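Local coordinates for protein serine proteinase inhibitor 1 (Myxoma virus, PDB 6BJ5) that inhibits serine proteases as a viral member of the serpin family and is important in virulence, at residues 32-37 and 251-256; 40-45 and 63-68; 76-81 and 142-147; 132-137 and 292-297; 147-152 and 307-312. All coordinates share one frame; numbering follows the deposited sequence.

Interaction 1: residues 32-37 and 251-256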
# COMPACT_ATOMS: atom_id res chain seq x y z
N ASN A 32 -12.26 5.81 5.19
CA ASN A 32 -11.78 4.89 4.17
C ASN A 32 -10.26 5.04 4.09
O ASN A 32 -9.74 6.15 3.91
CB ASN A 32 -12.42 5.20 2.83
CG ASN A 32 -13.93 4.97 2.80
OD1 ASN A 32 -14.62 5.56 2.00
ND2 ASN A 32 -14.44 4.13 3.68
N VAL A 33 -9.54 3.94 4.26
CA VAL A 33 -8.09 3.97 4.26
C VAL A 33 -7.59 3.00 3.21
O VAL A 33 -8.08 1.87 3.12
CB VAL A 33 -7.51 3.62 5.64
CG1 VAL A 33 -5.99 3.66 5.61
CG2 VAL A 33 -8.07 4.56 6.69
N VAL A 34 -6.62 3.43 2.41
CA VAL A 34 -5.93 2.59 1.45
C VAL A 34 -4.43 2.63 1.74
O VAL A 34 -3.89 3.62 2.24
CB VAL A 34 -6.23 3.02 -0.00
CG1 VAL A 34 -7.72 2.93 -0.26
CG2 VAL A 34 -5.75 4.44 -0.23
N PHE A 35 -3.76 1.54 1.43
CA PHE A 35 -2.40 1.36 1.93
C PHE A 35 -1.65 0.45 0.96
O PHE A 35 -2.24 -0.36 0.25
CB PHE A 35 -2.47 0.76 3.34
CG PHE A 35 -1.15 0.45 3.94
CD1 PHE A 35 -0.20 1.43 4.13
CD2 PHE A 35 -0.85 -0.85 4.31
CE1 PHE A 35 1.03 1.13 4.72
CE2 PHE A 35 0.33 -1.17 4.87
CZ PHE A 35 1.29 -0.16 5.08
N SER A 36 -0.33 0.60 0.92
CA SER A 36 0.47 -0.32 0.12
C SER A 36 1.50 -0.97 1.01
O SER A 36 2.54 -0.35 1.30
CB SER A 36 1.16 0.37 -1.04
OG SER A 36 2.00 -0.59 -1.68
N PRO A 37 1.26 -2.19 1.50
CA PRO A 37 2.32 -2.93 2.19
C PRO A 37 3.55 -3.17 1.32
O PRO A 37 4.67 -3.10 1.83
CB PRO A 37 1.62 -4.24 2.59
CG PRO A 37 0.42 -4.31 1.73
CD PRO A 37 -0.02 -2.92 1.51
N PHE A 251 -15.51 2.59 -5.94
CA PHE A 251 -14.90 3.44 -4.93
C PHE A 251 -13.61 4.06 -5.43
O PHE A 251 -12.89 3.50 -6.27
CB PHE A 251 -14.67 2.69 -3.62
CG PHE A 251 -13.74 1.51 -3.72
CD1 PHE A 251 -12.36 1.68 -3.59
CD2 PHE A 251 -14.25 0.23 -3.91
CE1 PHE A 251 -11.50 0.57 -3.66
CE2 PHE A 251 -13.40 -0.87 -3.98
CZ PHE A 251 -12.01 -0.69 -3.86
N SER A 252 -13.33 5.24 -4.88
CA SER A 252 -12.14 6.02 -5.16
C SER A 252 -11.69 6.59 -3.83
O SER A 252 -12.46 7.30 -3.17
CB SER A 252 -12.45 7.14 -6.17
OG SER A 252 -11.30 7.90 -6.49
N VAL A 253 -10.48 6.25 -3.39
CA VAL A 253 -9.99 6.64 -2.07
C VAL A 253 -8.54 7.08 -2.18
O VAL A 253 -7.73 6.46 -2.87
CB VAL A 253 -10.13 5.49 -1.04
CG1 VAL A 253 -9.52 5.88 0.29
CG2 VAL A 253 -11.58 5.15 -0.85
N GLU A 254 -8.22 8.18 -1.50
CA GLU A 254 -6.86 8.65 -1.35
C GLU A 254 -6.56 8.83 0.13
O GLU A 254 -7.38 9.38 0.88
CB GLU A 254 -6.61 9.98 -2.09
CG GLU A 254 -5.14 10.43 -2.06
CD GLU A 254 -4.89 11.74 -2.79
OE1 GLU A 254 -4.66 11.70 -4.01
OE2 GLU A 254 -4.90 12.81 -2.14
N SER A 255 -5.39 8.36 0.54
CA SER A 255 -4.98 8.32 1.94
C SER A 255 -3.56 8.84 2.03
O SER A 255 -2.70 8.42 1.25
CB SER A 255 -5.07 6.90 2.50
OG SER A 255 -6.41 6.50 2.71
N VAL A 256 -3.32 9.75 2.98
CA VAL A 256 -1.99 10.26 3.26
C VAL A 256 -1.65 9.86 4.68
O VAL A 256 -2.20 10.41 5.64
CB VAL A 256 -1.91 11.78 3.10
CG1 VAL A 256 -0.56 12.27 3.56
CG2 VAL A 256 -2.18 12.15 1.64
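S255 on strand 251-256 reaches across to the backbone of V33 and V34 on strand 33-35. Its CB comes first, 3.5 Å from V34 O and 3.7 Å from V34 CG2. The tip follows. S255 OG stands anti to its own carbonyl carbon (chi1 -73°), and this turns it to the backbone of the crossing strand. There it accepts V34 N at 3.1 Å, with a fairly straight N-H angle of 162°. The same oxygen lies 3.4 Å from V33 CA.

Next to this bond the contact is apolar. V34 splits its two methyls between two residues. V34 CG2 sits against S255. V34 CG1 rests on V253, with 3.5 Å to V253 CG1. V253 CG2 turns to N32, 3.8 Å from N32 CB; the side chains of N32 and V253 cross at about a right angle.

The two strands do not pair. Their short axes cross at 72° and come within 5.9 Å, so side chains do the joining. Strand 251-256 is paired instead with strand 293-302. Strand 33-35 forms an antiparallel ladder with a strand of the second chain, and V33 packs on F23 and V26 of helix 23-26. This is face packing of two sheets in the serpin core.

The chemistry is mixed. The two valines give over half of the buried surface, and one serine hydroxyl gives a buried backbone N-H an acceptor. That bond is consistent with a defined seat for the crossing strand on S255.

Interaction 2: residues 40-45 and 63-68; sequences LTSALS and ESVVED
S45 OG is hydrogen-bonded to the carbonyl O of P62. It also lies 3.5 Å from E63 O, but at an angle too poor for a second bond. S45 belongs to helix 37-49, which corresponds to helix B of the serpin fold. Segment 63-68 is part of the loop that runs from helix 53-58 to strand 73-81 of the large sheet. No hydrogen bond joins the two segments themselves, and the loop is held to the helix mainly by V65.

V65 lies over three helix residues, each with a small side chain. Its CG1 is anti to its own carbonyl carbon (chi1 -56°), and this methyl points into the row formed by T41, S42 and S45. V65 CG1 is 4.1 Å from S45 CB. V65 CG2 turns to S42 instead and comes to 3.8 Å from S42 OG. That hydroxyl is already spoken for, since S42 OG is hydrogen-bonded to Y38 O one turn back. T41 OG1 does the same with P37 O. The hydroxyls of S42 and T41 thus bond to carbonyls of their own helix, while S45 OG uses P62 O from the loop. All three can lie beside a valine without needing a partner on it.

R76 of strand 73-81 touches both V65 and S45, and its NH1 is hydrogen-bonded to S42 O. E63 has a long, weak ion pair with R48. The CG1 methyl of V65 also meets T41: the two side chains slide past each other in opposite directions, with T41 CG2 4.1 Å from V65 CG1.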
# COMPACT_ATOMS: atom_id res chain seq x y z
N LEU A 40 5.68 0.04 1.23
CA LEU A 40 6.41 0.25 2.47
C LEU A 40 7.62 -0.67 2.54
O LEU A 40 8.75 -0.23 2.77
CB LEU A 40 5.50 -0.01 3.67
CG LEU A 40 6.16 0.23 5.03
CD1 LEU A 40 6.76 1.63 5.07
CD2 LEU A 40 5.14 0.09 6.16
N THR A 41 7.38 -1.97 2.31
CA THR A 41 8.41 -2.99 2.37
C THR A 41 9.54 -2.70 1.39
O THR A 41 10.72 -2.91 1.72
CB THR A 41 7.77 -4.35 2.07
OG1 THR A 41 6.91 -4.70 3.16
CG2 THR A 41 8.84 -5.44 1.88
N SER A 42 9.21 -2.25 0.18
CA SER A 42 10.26 -1.95 -0.79
C SER A 42 11.13 -0.79 -0.33
O SER A 42 12.36 -0.85 -0.45
CB SER A 42 9.64 -1.65 -2.15
OG SER A 42 8.85 -2.75 -2.58
N ALA A 43 10.52 0.24 0.26
CA ALA A 43 11.27 1.38 0.77
C ALA A 43 12.22 0.96 1.89
O ALA A 43 13.41 1.27 1.87
CB ALA A 43 10.30 2.45 1.28
N LEU A 44 11.69 0.22 2.88
CA LEU A 44 12.50 -0.26 3.99
C LEU A 44 13.64 -1.14 3.50
O LEU A 44 14.73 -1.14 4.08
CB LEU A 44 11.63 -1.04 4.97
CG LEU A 44 10.51 -0.33 5.73
CD1 LEU A 44 9.83 -1.31 6.68
CD2 LEU A 44 11.07 0.84 6.49
N SER A 45 13.40 -1.90 2.44
CA SER A 45 14.43 -2.80 1.91
C SER A 45 15.61 -2.01 1.35
O SER A 45 16.77 -2.38 1.56
CB SER A 45 13.80 -3.70 0.84
OG SER A 45 14.72 -4.62 0.29
N GLU A 63 15.42 -9.02 1.84
CA GLU A 63 16.44 -8.26 1.13
C GLU A 63 16.16 -8.10 -0.35
O GLU A 63 16.68 -7.17 -0.97
CB GLU A 63 17.81 -8.91 1.32
CG GLU A 63 18.24 -9.07 2.76
CD GLU A 63 19.75 -9.21 2.88
OE1 GLU A 63 20.44 -9.06 1.85
OE2 GLU A 63 20.23 -9.47 4.01
N SER A 64 15.34 -8.98 -0.93
CA SER A 64 14.93 -8.87 -2.32
C SER A 64 13.42 -8.84 -2.32
O SER A 64 12.78 -9.75 -1.77
CB SER A 64 15.47 -10.03 -3.18
OG SER A 64 14.80 -10.07 -4.43
N VAL A 65 12.84 -7.83 -2.93
CA VAL A 65 11.39 -7.80 -3.09
C VAL A 65 11.05 -8.31 -4.48
O VAL A 65 11.79 -8.10 -5.44
CB VAL A 65 10.81 -6.40 -2.84
CG1 VAL A 65 11.21 -5.89 -1.44
CG2 VAL A 65 11.22 -5.42 -3.97
N VAL A 66 9.92 -9.01 -4.57
CA VAL A 66 9.44 -9.47 -5.85
C VAL A 66 9.26 -8.27 -6.76
O VAL A 66 8.98 -7.15 -6.31
CB VAL A 66 8.12 -10.25 -5.67
CG1 VAL A 66 7.47 -10.59 -7.03
CG2 VAL A 66 8.37 -11.49 -4.83
N GLU A 67 9.47 -8.49 -8.05
CA GLU A 67 9.15 -7.51 -9.06
C GLU A 67 8.62 -8.24 -10.28
O GLU A 67 9.06 -9.35 -10.59
CB GLU A 67 10.37 -6.64 -9.40
CG GLU A 67 10.38 -5.32 -8.65
CD GLU A 67 11.78 -4.83 -8.30
OE1 GLU A 67 12.74 -5.63 -8.46
OE2 GLU A 67 11.92 -3.66 -7.87
N ASP A 68 7.63 -7.64 -10.92
CA ASP A 68 7.02 -8.18 -12.13
C ASP A 68 6.52 -6.97 -12.89
O ASP A 68 5.65 -6.25 -12.40
CB ASP A 68 5.89 -9.15 -11.80
CG ASP A 68 5.20 -9.73 -13.04
OD1 ASP A 68 5.33 -9.15 -14.14
OD2 ASP A 68 4.53 -10.77 -12.90

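Interaction 3: residues 76-81 and 142-147; sequences RELFVD and MLLLSS
Strands 76-81 and 142-147 run antiparallel, at 176° between their directions, with hydrogen-bonded pairs E77-L145 and F79-L143. E77 N gives to L145 O at 3.0 Å, and L145 N gives back to E77 O at 2.9 Å. At the other pair the donor L143 N is tilted 22° from the carbonyl plane of F79, although it comes within 2.7 Å of F79 O.

The side chains divide between two faces. On one, F79 and L143 lie side by side and point the same way, with F79 CD2 3.9 Å from L143 CD2. L145 CB comes to the edge of the same ring. On the other face L78 leans over the neighbouring strand. L78 CG is anti to its backbone N (chi1 175°), and CD1 then lies 3.3 Å from L143 O. L78 CD1 also meets M142 CE at 4.0 Å and L144 CB at 4.1 Å.

E77 shares the face of F79, but its carboxylate leads away from L145. OE1 is hydrogen-bonded to Y119 OH and T100 OG1, and OE2 forms a salt bridge with K123.

These are two strands of the central serpin sheet A. Helix 88-98 packs on L78 through F90 and F94, and helix 37-49 packs on L144 through V46 and L47. Strand 103-105 borders 76-81 on its far edge, and strand 305-314 borders 142-147.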
# COMPACT_ATOMS: atom_id res chain seq x y z
N ARG A 76 12.25 2.77 -7.37
CA ARG A 76 13.03 3.05 -6.16
C ARG A 76 14.16 4.01 -6.48
O ARG A 76 15.02 3.72 -7.32
CB ARG A 76 13.58 1.76 -5.56
CG ARG A 76 12.50 0.86 -5.03
CD ARG A 76 12.83 -0.58 -5.32
NE ARG A 76 12.64 -1.35 -4.11
CZ ARG A 76 13.16 -2.54 -3.89
NH1 ARG A 76 12.93 -3.13 -2.73
NH2 ARG A 76 13.90 -3.10 -4.82
N GLU A 77 14.16 5.15 -5.78
CA GLU A 77 15.14 6.20 -5.97
C GLU A 77 15.55 6.69 -4.59
O GLU A 77 14.77 6.61 -3.64
CB GLU A 77 14.59 7.40 -6.79
CG GLU A 77 14.02 7.05 -8.16
CD GLU A 77 15.04 6.42 -9.10
OE1 GLU A 77 16.18 6.91 -9.20
OE2 GLU A 77 14.69 5.41 -9.74
N LEU A 78 16.79 7.18 -4.50
CA LEU A 78 17.32 7.79 -3.29
C LEU A 78 17.90 9.15 -3.66
O LEU A 78 18.70 9.26 -4.60
CB LEU A 78 18.37 6.89 -2.64
CG LEU A 78 19.11 7.45 -1.42
CD1 LEU A 78 18.15 7.77 -0.27
CD2 LEU A 78 20.21 6.49 -0.96
N PHE A 79 17.50 10.19 -2.94
CA PHE A 79 17.96 11.55 -3.19
C PHE A 79 18.76 11.98 -1.98
O PHE A 79 18.19 12.25 -0.91
CB PHE A 79 16.78 12.48 -3.43
CG PHE A 79 15.94 12.08 -4.59
CD1 PHE A 79 16.24 12.52 -5.86
CD2 PHE A 79 14.87 11.21 -4.41
CE1 PHE A 79 15.48 12.11 -6.94
CE2 PHE A 79 14.11 10.80 -5.48
CZ PHE A 79 14.41 11.25 -6.75
N VAL A 80 20.08 12.04 -2.11
CA VAL A 80 20.93 12.45 -1.00
C VAL A 80 21.46 13.84 -1.31
O VAL A 80 21.88 14.12 -2.44
CB VAL A 80 22.07 11.46 -0.75
CG1 VAL A 80 22.92 11.94 0.41
CG2 VAL A 80 21.47 10.11 -0.45
N ASP A 81 21.47 14.69 -0.29
CA ASP A 81 21.96 16.04 -0.46
C ASP A 81 23.42 16.03 -0.87
O ASP A 81 24.19 15.14 -0.47
CB ASP A 81 21.77 16.84 0.82
CG ASP A 81 22.06 18.30 0.61
OD1 ASP A 81 21.20 19.02 0.06
OD2 ASP A 81 23.19 18.73 0.93
N MET A 142 18.20 13.32 3.12
CA MET A 142 18.03 12.17 2.23
C MET A 142 16.54 11.99 1.93
O MET A 142 15.70 12.33 2.76
CB MET A 142 18.58 10.92 2.90
CG MET A 142 17.53 10.24 3.81
SD MET A 142 18.26 8.92 4.76
CE MET A 142 19.39 8.33 3.51
N LEU A 143 16.20 11.53 0.73
CA LEU A 143 14.82 11.14 0.47
C LEU A 143 14.86 9.76 -0.17
O LEU A 143 15.51 9.57 -1.20
CB LEU A 143 14.11 12.16 -0.43
CG LEU A 143 12.68 11.72 -0.70
CD1 LEU A 143 11.85 12.01 0.56
CD2 LEU A 143 12.12 12.43 -1.91
N LEU A 144 14.25 8.79 0.49
CA LEU A 144 14.15 7.44 -0.05
C LEU A 144 12.73 7.30 -0.55
O LEU A 144 11.78 7.47 0.23
CB LEU A 144 14.45 6.39 1.00
CG LEU A 144 14.82 5.01 0.44
CD1 LEU A 144 15.61 4.24 1.48
CD2 LEU A 144 13.60 4.21 -0.02
N LEU A 145 12.56 7.00 -1.83
CA LEU A 145 11.24 7.05 -2.42
C LEU A 145 10.93 5.73 -3.13
O LEU A 145 11.73 5.25 -3.95
CB LEU A 145 11.12 8.24 -3.37
CG LEU A 145 9.80 8.26 -4.14
CD1 LEU A 145 8.69 8.70 -3.22
CD2 LEU A 145 9.90 9.19 -5.33
N SER A 146 9.78 5.15 -2.78
CA SER A 146 9.25 3.91 -3.35
C SER A 146 7.88 4.18 -3.98
O SER A 146 6.94 4.61 -3.30
CB SER A 146 9.12 2.82 -2.27
OG SER A 146 8.65 1.59 -2.80
N SER A 147 7.77 3.90 -5.28
CA SER A 147 6.54 4.14 -6.03
C SER A 147 5.99 2.82 -6.54
O SER A 147 6.74 2.01 -7.10
CB SER A 147 6.83 5.05 -7.22
OG SER A 147 7.19 6.34 -6.75

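Interaction 4: residues 132-137 and 292-297; sequences LDASLD and KVLQTS
The loop between helix 112-120 and strand 142-153 of the serpin sheet lies on segment 292-297, at the start of strand 293-302, through A134 and S135, which meet L294. L294 is the main side chain from the sheet. With chi1 at -58° its chain leans to the backbone N side, and CD1 makes the contact. L294 CD1 is 3.7 Å from S135 CB and 4.0 Å from A134 CB. The backbone of the loop takes part too, with A134 O 3.8 Å from L294 CD1. One methyl thus meets two small residues and a carbonyl.

K292 extends beside L294 toward A134 O and D137. Its chain bends at chi3 (-145°). K292 NZ ends 3.9 Å from A134 O, and its distance to D137 OD1 is 5.5 Å. The opposite charges probably attract, but their charged atoms do not touch. D137 OD2 is instead hydrogen-bonded to D139 N.

No hydrogen bond crosses between the segments. S135 OG has a weak hydrogen bond to T315 O at the end of the chain, and the S135 side chain also touches A313 of strand 305-314. L294 itself pairs through its backbone with A313.

The contact is a light, mostly apolar touch at the protein surface. It matches the serpin layout in which the segment after helix F (here probably helix 112-120) passes over sheet A before entering strand 3 of that sheet.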
# COMPACT_ATOMS: atom_id res chain seq x y z
N LEU A 132 4.22 15.61 -2.04
CA LEU A 132 5.34 15.26 -1.18
C LEU A 132 5.94 16.49 -0.51
O LEU A 132 7.07 16.44 -0.02
CB LEU A 132 6.41 14.49 -1.97
CG LEU A 132 7.15 15.12 -3.17
CD1 LEU A 132 8.36 15.91 -2.77
CD2 LEU A 132 7.59 14.08 -4.18
N ASP A 133 5.22 17.62 -0.50
CA ASP A 133 5.68 18.74 0.31
C ASP A 133 5.42 18.51 1.78
O ASP A 133 6.07 19.14 2.62
CB ASP A 133 5.03 20.06 -0.09
CG ASP A 133 5.79 21.26 0.47
OD1 ASP A 133 6.97 21.46 0.11
OD2 ASP A 133 5.21 21.99 1.29
N ALA A 134 4.47 17.64 2.09
CA ALA A 134 4.34 17.12 3.44
C ALA A 134 5.67 16.60 4.00
O ALA A 134 5.90 16.66 5.21
CB ALA A 134 3.28 16.02 3.47
N SER A 135 6.56 16.11 3.13
CA SER A 135 7.71 15.34 3.58
C SER A 135 9.07 16.01 3.40
O SER A 135 10.05 15.53 3.97
CB SER A 135 7.72 14.00 2.81
OG SER A 135 8.46 12.99 3.46
N LEU A 136 9.16 17.14 2.70
CA LEU A 136 10.44 17.82 2.52
C LEU A 136 10.53 19.02 3.44
O LEU A 136 9.77 19.99 3.30
CB LEU A 136 10.70 18.23 1.08
CG LEU A 136 10.98 16.96 0.27
CD1 LEU A 136 11.12 17.26 -1.21
CD2 LEU A 136 12.17 16.22 0.83
N ASP A 137 11.36 18.89 4.44
CA ASP A 137 11.77 19.95 5.35
C ASP A 137 12.94 20.70 4.68
O ASP A 137 13.27 20.44 3.52
CB ASP A 137 12.03 19.27 6.69
CG ASP A 137 12.88 20.06 7.61
OD1 ASP A 137 12.36 20.98 8.27
OD2 ASP A 137 14.08 19.73 7.71
N LYS A 292 10.86 11.06 9.11
CA LYS A 292 9.47 10.85 8.73
C LYS A 292 9.40 9.71 7.73
O LYS A 292 10.27 9.57 6.87
CB LYS A 292 8.80 12.11 8.14
CG LYS A 292 8.94 13.39 8.94
CD LYS A 292 8.42 14.61 8.16
CE LYS A 292 9.23 15.87 8.45
NZ LYS A 292 8.50 17.13 8.11
N VAL A 293 8.34 8.91 7.84
CA VAL A 293 7.97 7.95 6.81
C VAL A 293 6.53 8.24 6.44
O VAL A 293 5.63 8.11 7.28
CB VAL A 293 8.12 6.49 7.27
CG1 VAL A 293 7.79 5.56 6.09
CG2 VAL A 293 9.53 6.22 7.79
N LEU A 294 6.33 8.67 5.20
CA LEU A 294 5.01 9.05 4.71
C LEU A 294 4.67 8.26 3.45
O LEU A 294 5.54 8.02 2.59
CB LEU A 294 4.94 10.54 4.41
CG LEU A 294 5.25 11.42 5.62
CD1 LEU A 294 5.10 12.90 5.25
CD2 LEU A 294 4.38 11.05 6.81
N GLN A 295 3.41 7.84 3.39
CA GLN A 295 2.87 7.14 2.23
C GLN A 295 1.57 7.81 1.78
O GLN A 295 0.64 7.99 2.58
CB GLN A 295 2.63 5.66 2.54
CG GLN A 295 2.62 4.79 1.30
CD GLN A 295 2.16 3.38 1.57
OE1 GLN A 295 0.96 3.11 1.76
NE2 GLN A 295 3.12 2.47 1.64
N THR A 296 1.50 8.17 0.51
CA THR A 296 0.24 8.60 -0.07
C THR A 296 -0.15 7.56 -1.11
O THR A 296 0.65 7.19 -1.98
CB THR A 296 0.34 10.00 -0.68
OG1 THR A 296 1.20 9.95 -1.81
CG2 THR A 296 0.92 10.97 0.31
N SER A 297 -1.38 7.07 -0.98
CA SER A 297 -1.89 6.02 -1.84
C SER A 297 -3.24 6.45 -2.40
O SER A 297 -3.95 7.27 -1.81
CB SER A 297 -2.04 4.68 -1.09
OG SER A 297 -0.82 4.26 -0.53

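Interaction 5: residues 147-152 and 307-312; sequences SVRMKT and TASSDT
Strands 147-152 and 307-312 run antiparallel at 177°, with V148-S310 and M150-A308 as hydrogen-bonded pairs. This is serpin sheet A with segment 307-312 as a full middle strand between 142-153 and 293-302. That position is the one taken by the reactive-centre loop after cleavage in serpins, and it is consistent with that state here. In the ladder V148 N meets S310 O at 2.6 Å, while M150 O receives A308 N at 2.7 Å.

The side chains of S147, R149 and K151 share a face with D311, S309 and T307. D311 OD1 is gripped twice. S147 OG gives to it on the anti side, at a modelled 2.5 Å that is short and best read with caution. R149 NH1 gives on the syn side at 2.9 Å, as a salt bridge with an N-H angle of 166°. The two donors come from opposite faces of the carboxylate plane.

R149 gets there by a bend at chi2 (-81°), which carries its chain across S309 to D311. D311 OD1 then lies in the guanidinium plane, at its edge, and S309 OG sits over one face of the group. A weak bond from NH1 to V148 O adds to the hold.

On the other face M150 CE packs on A308 CB at 3.7 Å. M150, A308, V148 and S310 are also touched by residues of the second chain. S310 OG is hydrogen-bonded to S297 OG. Further along, on the face of R149, K151 lies alongside T307, with K151 CG 3.4 Å from T307 OG1.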
# COMPACT_ATOMS: atom_id res chain seq x y z
N SER A 147 7.77 3.90 -5.28
CA SER A 147 6.54 4.14 -6.03
C SER A 147 5.99 2.82 -6.54
O SER A 147 6.74 2.01 -7.10
CB SER A 147 6.83 5.05 -7.22
OG SER A 147 7.19 6.34 -6.75
N VAL A 148 4.68 2.62 -6.39
CA VAL A 148 4.01 1.41 -6.87
C VAL A 148 2.82 1.85 -7.71
O VAL A 148 2.05 2.73 -7.29
CB VAL A 148 3.53 0.49 -5.72
CG1 VAL A 148 2.95 -0.76 -6.31
CG2 VAL A 148 4.67 0.13 -4.79
N ARG A 149 2.67 1.25 -8.89
CA ARG A 149 1.55 1.58 -9.77
C ARG A 149 0.94 0.32 -10.35
O ARG A 149 1.64 -0.62 -10.72
CB ARG A 149 1.98 2.46 -10.94
CG ARG A 149 2.61 3.78 -10.53
CD ARG A 149 1.60 4.84 -10.17
NE ARG A 149 2.27 6.14 -10.06
CZ ARG A 149 3.08 6.51 -9.07
NH1 ARG A 149 3.33 5.68 -8.05
NH2 ARG A 149 3.63 7.72 -9.09
N MET A 150 -0.39 0.31 -10.42
CA MET A 150 -1.09 -0.79 -11.07
C MET A 150 -2.33 -0.23 -11.73
O MET A 150 -3.09 0.50 -11.09
CB MET A 150 -1.47 -1.88 -10.09
CG MET A 150 -2.10 -3.06 -10.77
SD MET A 150 -2.73 -4.13 -9.50
CE MET A 150 -3.59 -2.88 -8.54
N LYS A 151 -2.53 -0.56 -13.01
CA LYS A 151 -3.76 -0.25 -13.70
C LYS A 151 -4.11 -1.44 -14.58
O LYS A 151 -3.39 -1.73 -15.54
CB LYS A 151 -3.61 1.04 -14.51
CG LYS A 151 -4.89 1.54 -15.14
CD LYS A 151 -4.67 2.88 -15.81
CE LYS A 151 -5.98 3.41 -16.37
NZ LYS A 151 -6.55 2.49 -17.39
N THR A 152 -5.21 -2.13 -14.26
CA THR A 152 -5.57 -3.40 -14.88
C THR A 152 -7.09 -3.60 -14.90
O THR A 152 -7.77 -3.29 -13.92
CB THR A 152 -4.93 -4.59 -14.14
OG1 THR A 152 -3.56 -4.31 -13.83
CG2 THR A 152 -5.02 -5.87 -14.99
N THR A 307 -7.44 1.00 -10.68
CA THR A 307 -6.24 1.82 -10.81
C THR A 307 -5.74 2.14 -9.41
O THR A 307 -6.48 2.71 -8.60
CB THR A 307 -6.51 3.12 -11.58
OG1 THR A 307 -7.07 2.81 -12.87
CG2 THR A 307 -5.19 3.90 -11.79
N ALA A 308 -4.50 1.74 -9.12
CA ALA A 308 -3.96 1.85 -7.77
C ALA A 308 -2.56 2.45 -7.81
O ALA A 308 -1.74 2.11 -8.66
CB ALA A 308 -3.89 0.51 -7.04
N SER A 309 -2.28 3.27 -6.81
CA SER A 309 -1.05 4.03 -6.83
C SER A 309 -0.55 4.21 -5.41
O SER A 309 -1.35 4.41 -4.48
CB SER A 309 -1.33 5.40 -7.46
OG SER A 309 -0.14 6.11 -7.59
N SER A 310 0.77 4.14 -5.24
CA SER A 310 1.30 4.41 -3.91
C SER A 310 2.75 4.88 -3.98
O SER A 310 3.57 4.29 -4.70
CB SER A 310 1.19 3.19 -3.01
OG SER A 310 1.65 3.51 -1.71
N ASP A 311 3.05 5.93 -3.21
CA ASP A 311 4.41 6.45 -3.09
C ASP A 311 4.77 6.54 -1.62
O ASP A 311 4.04 7.18 -0.85
CB ASP A 311 4.53 7.82 -3.76
CG ASP A 311 4.23 7.75 -5.23
OD1 ASP A 311 4.87 6.93 -5.93
OD2 ASP A 311 3.34 8.50 -5.69
N THR A 312 5.86 5.89 -1.23
CA THR A 312 6.35 5.92 0.14
C THR A 312 7.62 6.75 0.20
O THR A 312 8.55 6.53 -0.58
CB THR A 312 6.61 4.50 0.66
OG1 THR A 312 5.40 3.74 0.58
CG2 THR A 312 7.09 4.54 2.11

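In the fold
From the N terminus, strand 33-35 opens the long loop that interaction 1 closes at strand 251-256. Helix 37-49 follows at once, and interaction 2 closes a short loop there at 63-68. Strand 73-81 then starts interaction 3, closed by strand 142-153. Interactions 2 and 3 come in series, both within the span of interaction 1. Interaction 4 runs from 132-137 to 292-297 and crosses interactions 1 and 3. Interaction 5 shares S147 with interaction 3 and crosses interactions 1 and 4. Interaction 1 sets strand 33-35 on the central sheet, interaction 2 joins helix 37-49 to the loop after helix 53-58, interactions 3 and 5 build the sheet, and interaction 4 lays the 132-137 loop on it.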